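Local coordinates for Acarbose/maltose binding protein GacH (Streptomyces glaucescens, PDB 3K01), which binds acarbose and an acarbose homolog, and probably maltose, as the extracellular solute receptor of an ABC transporter, at residues 49-54 and 313-318. Residues are numbered along the deposited sequence; the frame is centred on the assembly and turned at random.
Sequences EGFEKE and YAFVKY
F51 and F315 form an edge-to-face aromatic pair. The rim of the F315 ring is turned to the face of the F51 ring. The two planes stand 81° apart and the centroids lie 5.3 Å from each other. The nearest side-chain atoms of the pair are F315 CD1 and F51 CG, at 3.7 Å. The F51 ring reaches helix 309-320 because its CG is anti to the backbone N (chi1 -177°). Backbone of that helix also lies over the F51 ring. F315 CA makes a CH-pi contact over the face, 4.0 Å from the F51 ring centroid.

Y318 joins the two phenylalanines in an aromatic cluster. Its ring meets that of F51 at an oblique angle, 54° between planes. The two side chains run past each other in opposite directions. F51 CB makes an off-centre CH-pi contact with the Y318 ring, 4.3 Å from its centroid. In return Y318 CB sits at the rim of the F51 ring, 3.7 Å from F51 CD1. A314 CB completes the apolar contacts, in the plane of the F51 ring and 3.8 Å from F51 CZ.

The fold is that of a bacterial extracellular solute-binding protein. The contact ties residues 50-54, just after helix 41-49, to helix 309-320, at the outer end of one lobe. F51 and F315 both pack on V60 of strand 58-64, and F315 also meets the ring of F32.

The polar groups lie around this apolar core. Y318 OH extends to the G50 backbone, 3.5 Å from G50 C. It is hydrogen-bonded to L47 O, in the last turn of helix 41-49. The E54 carboxylate stands steeply to the Y318 ring, with E54 OE2 3.6 Å from Y318 CD1.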
ATOM      1  N   GLU A  49      13.247  12.857  17.101  1.00 11.23           N
ATOM      2  CA  GLU A  49      13.975  13.513  18.169  1.00 12.24           C
ATOM      3  C   GLU A  49      13.309  14.836  18.553  1.00 12.51           C
ATOM      4  O   GLU A  49      13.467  15.305  19.684  1.00 13.34           O
ATOM      5  CB  GLU A  49      15.470  13.648  17.813  1.00 13.05           C
ATOM      6  CG  GLU A  49      16.182  12.292  17.815  1.00 13.93           C
ATOM      7  CD  GLU A  49      17.611  12.305  17.292  1.00 14.40           C
ATOM      8  OE1 GLU A  49      18.046  13.351  16.756  1.00 19.00           O
ATOM      9  OE2 GLU A  49      18.278  11.243  17.375  1.00 15.53           O
ATOM     10  N   GLY A  50      12.536  15.428  17.641  1.00 12.46           N
ATOM     11  CA  GLY A  50      11.769  16.618  17.936  1.00 13.09           C
ATOM     12  C   GLY A  50      10.767  16.424  19.070  1.00 13.68           C
ATOM     13  O   GLY A  50      10.310  17.406  19.669  1.00 14.41           O
ATOM     14  N   PHE A  51      10.401  15.180  19.368  1.00 13.20           N
ATOM     15  CA  PHE A  51       9.515  14.897  20.508  1.00 13.53           C
ATOM     16  C   PHE A  51      10.114  15.489  21.789  1.00 14.84           C
ATOM     17  O   PHE A  51       9.384  15.917  22.705  1.00 15.19           O
ATOM     18  CB  PHE A  51       9.338  13.382  20.638  1.00 11.92           C
ATOM     19  CG  PHE A  51       8.389  12.948  21.726  1.00 11.49           C
ATOM     20  CD1 PHE A  51       7.024  13.166  21.611  1.00 11.11           C
ATOM     21  CD2 PHE A  51       8.865  12.260  22.837  1.00 12.19           C
ATOM     22  CE1 PHE A  51       6.137  12.722  22.596  1.00 10.40           C
ATOM     23  CE2 PHE A  51       7.991  11.812  23.843  1.00 11.02           C
ATOM     24  CZ  PHE A  51       6.609  12.043  23.708  1.00 11.28           C
ATOM     25  N   GLU A  52      11.440  15.531  21.840  1.00 15.00           N
ATOM     26  CA  GLU A  52      12.142  15.980  23.045  1.00 17.39           C
ATOM     27  C   GLU A  52      11.999  17.478  23.292  1.00 18.97           C
ATOM     28  O   GLU A  52      12.227  17.922  24.416  1.00 19.15           O
ATOM     29  CB  GLU A  52      13.609  15.610  22.967  1.00 17.43           C
ATOM     30  CG  GLU A  52      13.852  14.124  22.870  1.00 18.24           C
ATOM     31  CD  GLU A  52      15.300  13.778  22.638  1.00 21.08           C
ATOM     32  OE1 GLU A  52      16.059  14.664  22.161  1.00 25.56           O
ATOM     33  OE2 GLU A  52      15.701  12.630  22.925  1.00 21.56           O
ATOM     34  N   LYS A  53      11.650  18.253  22.264  1.00 19.66           N
ATOM     35  CA  LYS A  53      11.401  19.691  22.434  1.00 21.85           C
ATOM     36  C   LYS A  53      10.279  19.932  23.434  1.00 21.90           C
ATOM     37  O   LYS A  53      10.443  20.719  24.373  1.00 22.85           O
ATOM     38  CB  LYS A  53      11.080  20.360  21.096  1.00 22.51           C
ATOM     39  CG  LYS A  53      12.279  20.397  20.160  1.00 24.75           C
ATOM     40  CD  LYS A  53      11.895  20.712  18.709  1.00 28.29           C
ATOM     41  CE  LYS A  53      13.134  20.738  17.796  1.00 28.63           C
ATOM     42  NZ  LYS A  53      13.777  19.389  17.639  1.00 31.40           N
ATOM     43  N   GLU A  54       9.148  19.253  23.254  1.00 22.08           N
ATOM     44  CA  GLU A  54       8.044  19.426  24.182  1.00 22.04           C
ATOM     45  C   GLU A  54       8.114  18.468  25.371  1.00 20.77           C
ATOM     46  O   GLU A  54       7.328  18.612  26.302  1.00 20.86           O
ATOM     47  CB  GLU A  54       6.695  19.326  23.479  1.00 23.15           C
ATOM     48  CG  GLU A  54       6.513  18.031  22.737  1.00 26.17           C
ATOM     49  CD  GLU A  54       6.620  18.187  21.242  1.00 29.72           C
ATOM     50  OE1 GLU A  54       7.755  18.359  20.720  1.00 28.33           O
ATOM     51  OE2 GLU A  54       5.550  18.125  20.597  1.00 31.95           O
ATOM     52  N   TYR A 313       2.759   6.177  24.281  1.00  8.46           N
ATOM     53  CA  TYR A 313       1.468   6.658  23.791  1.00  8.52           C
ATOM     54  C   TYR A 313       1.624   8.083  23.268  1.00  8.63           C
ATOM     55  O   TYR A 313       1.118   8.424  22.192  1.00  8.39           O
ATOM     56  CB  TYR A 313       0.448   6.699  24.927  1.00  8.08           C
ATOM     57  CG  TYR A 313       0.080   5.368  25.555  1.00  8.82           C
ATOM     58  CD1 TYR A 313       0.124   4.169  24.838  1.00  8.14           C
ATOM     59  CD2 TYR A 313      -0.323   5.316  26.891  1.00  8.61           C
ATOM     60  CE1 TYR A 313      -0.224   2.959  25.443  1.00  9.60           C
ATOM     61  CE2 TYR A 313      -0.671   4.123  27.495  1.00  8.75           C
ATOM     62  CZ  TYR A 313      -0.611   2.944  26.782  1.00  9.19           C
ATOM     63  OH  TYR A 313      -0.957   1.757  27.385  1.00 11.07           O
ATOM     64  N   ALA A 314       2.313   8.934  24.038  1.00  8.18           N
ATOM     65  CA  ALA A 314       2.489  10.308  23.637  1.00  8.47           C
ATOM     66  C   ALA A 314       3.373  10.420  22.382  1.00  8.32           C
ATOM     67  O   ALA A 314       3.125  11.272  21.508  1.00  7.76           O
ATOM     68  CB  ALA A 314       3.088  11.114  24.791  1.00  9.34           C
ATOM     69  N   PHE A 315       4.370   9.553  22.275  1.00  8.15           N
ATOM     70  CA  PHE A 315       5.237   9.590  21.102  1.00  7.64           C
ATOM     71  C   PHE A 315       4.477   9.227  19.812  1.00  7.99           C
ATOM     72  O   PHE A 315       4.631   9.905  18.788  1.00  8.42           O
ATOM     73  CB  PHE A 315       6.419   8.644  21.301  1.00  8.07           C
ATOM     74  CG  PHE A 315       7.394   8.647  20.146  1.00  8.75           C
ATOM     75  CD1 PHE A 315       8.342   9.647  20.036  1.00  9.90           C
ATOM     76  CD2 PHE A 315       7.333   7.659  19.177  1.00  9.25           C
ATOM     77  CE1 PHE A 315       9.242   9.661  18.973  1.00 10.67           C
ATOM     78  CE2 PHE A 315       8.233   7.653  18.107  1.00  9.19           C
ATOM     79  CZ  PHE A 315       9.188   8.661  18.005  1.00  8.96           C
ATOM     80  N   VAL A 316       3.662   8.178  19.849  1.00  7.29           N
ATOM     81  CA  VAL A 316       2.918   7.821  18.634  1.00  8.39           C
ATOM     82  C   VAL A 316       1.872   8.867  18.310  1.00  8.01           C
ATOM     83  O   VAL A 316       1.635   9.140  17.137  1.00  8.47           O
ATOM     84  CB  VAL A 316       2.345   6.385  18.639  1.00  8.43           C
ATOM     85  CG1 VAL A 316       3.451   5.372  18.887  1.00  9.25           C
ATOM     86  CG2 VAL A 316       1.188   6.209  19.620  1.00  9.37           C
ATOM     87  N   LYS A 317       1.274   9.490  19.321  1.00  8.17           N
ATOM     88  CA  LYS A 317       0.380  10.600  19.060  1.00  8.07           C
ATOM     89  C   LYS A 317       1.118  11.741  18.352  1.00  8.10           C
ATOM     90  O   LYS A 317       0.614  12.291  17.359  1.00  8.80           O
ATOM     91  CB  LYS A 317      -0.284  11.097  20.358  1.00  8.42           C
ATOM     92  CG  LYS A 317      -1.062  12.379  20.219  1.00 10.25           C
ATOM     93  CD  LYS A 317      -1.569  12.797  21.592  1.00 13.25           C
ATOM     94  CE  LYS A 317      -2.320  14.091  21.487  1.00 16.63           C
ATOM     95  NZ  LYS A 317      -2.801  14.557  22.823  1.00 20.27           N
ATOM     96  N   TYR A 318       2.294  12.099  18.861  1.00  7.81           N
ATOM     97  CA  TYR A 318       3.121  13.110  18.219  1.00  8.24           C
ATOM     98  C   TYR A 318       3.494  12.733  16.781  1.00  8.21           C
ATOM     99  O   TYR A 318       3.315  13.545  15.866  1.00  8.64           O
ATOM    100  CB  TYR A 318       4.372  13.330  19.072  1.00  8.82           C
ATOM    101  CG  TYR A 318       5.492  14.053  18.362  1.00  9.83           C
ATOM    102  CD1 TYR A 318       5.449  15.434  18.165  1.00 11.33           C
ATOM    103  CD2 TYR A 318       6.580  13.342  17.869  1.00  9.79           C
ATOM    104  CE1 TYR A 318       6.486  16.088  17.505  1.00 12.03           C
ATOM    105  CE2 TYR A 318       7.616  13.990  17.205  1.00 10.26           C
ATOM    106  CZ  TYR A 318       7.548  15.349  17.034  1.00  9.89           C
ATOM    107  OH  TYR A 318       8.583  15.996  16.350  1.00 11.26           O
TER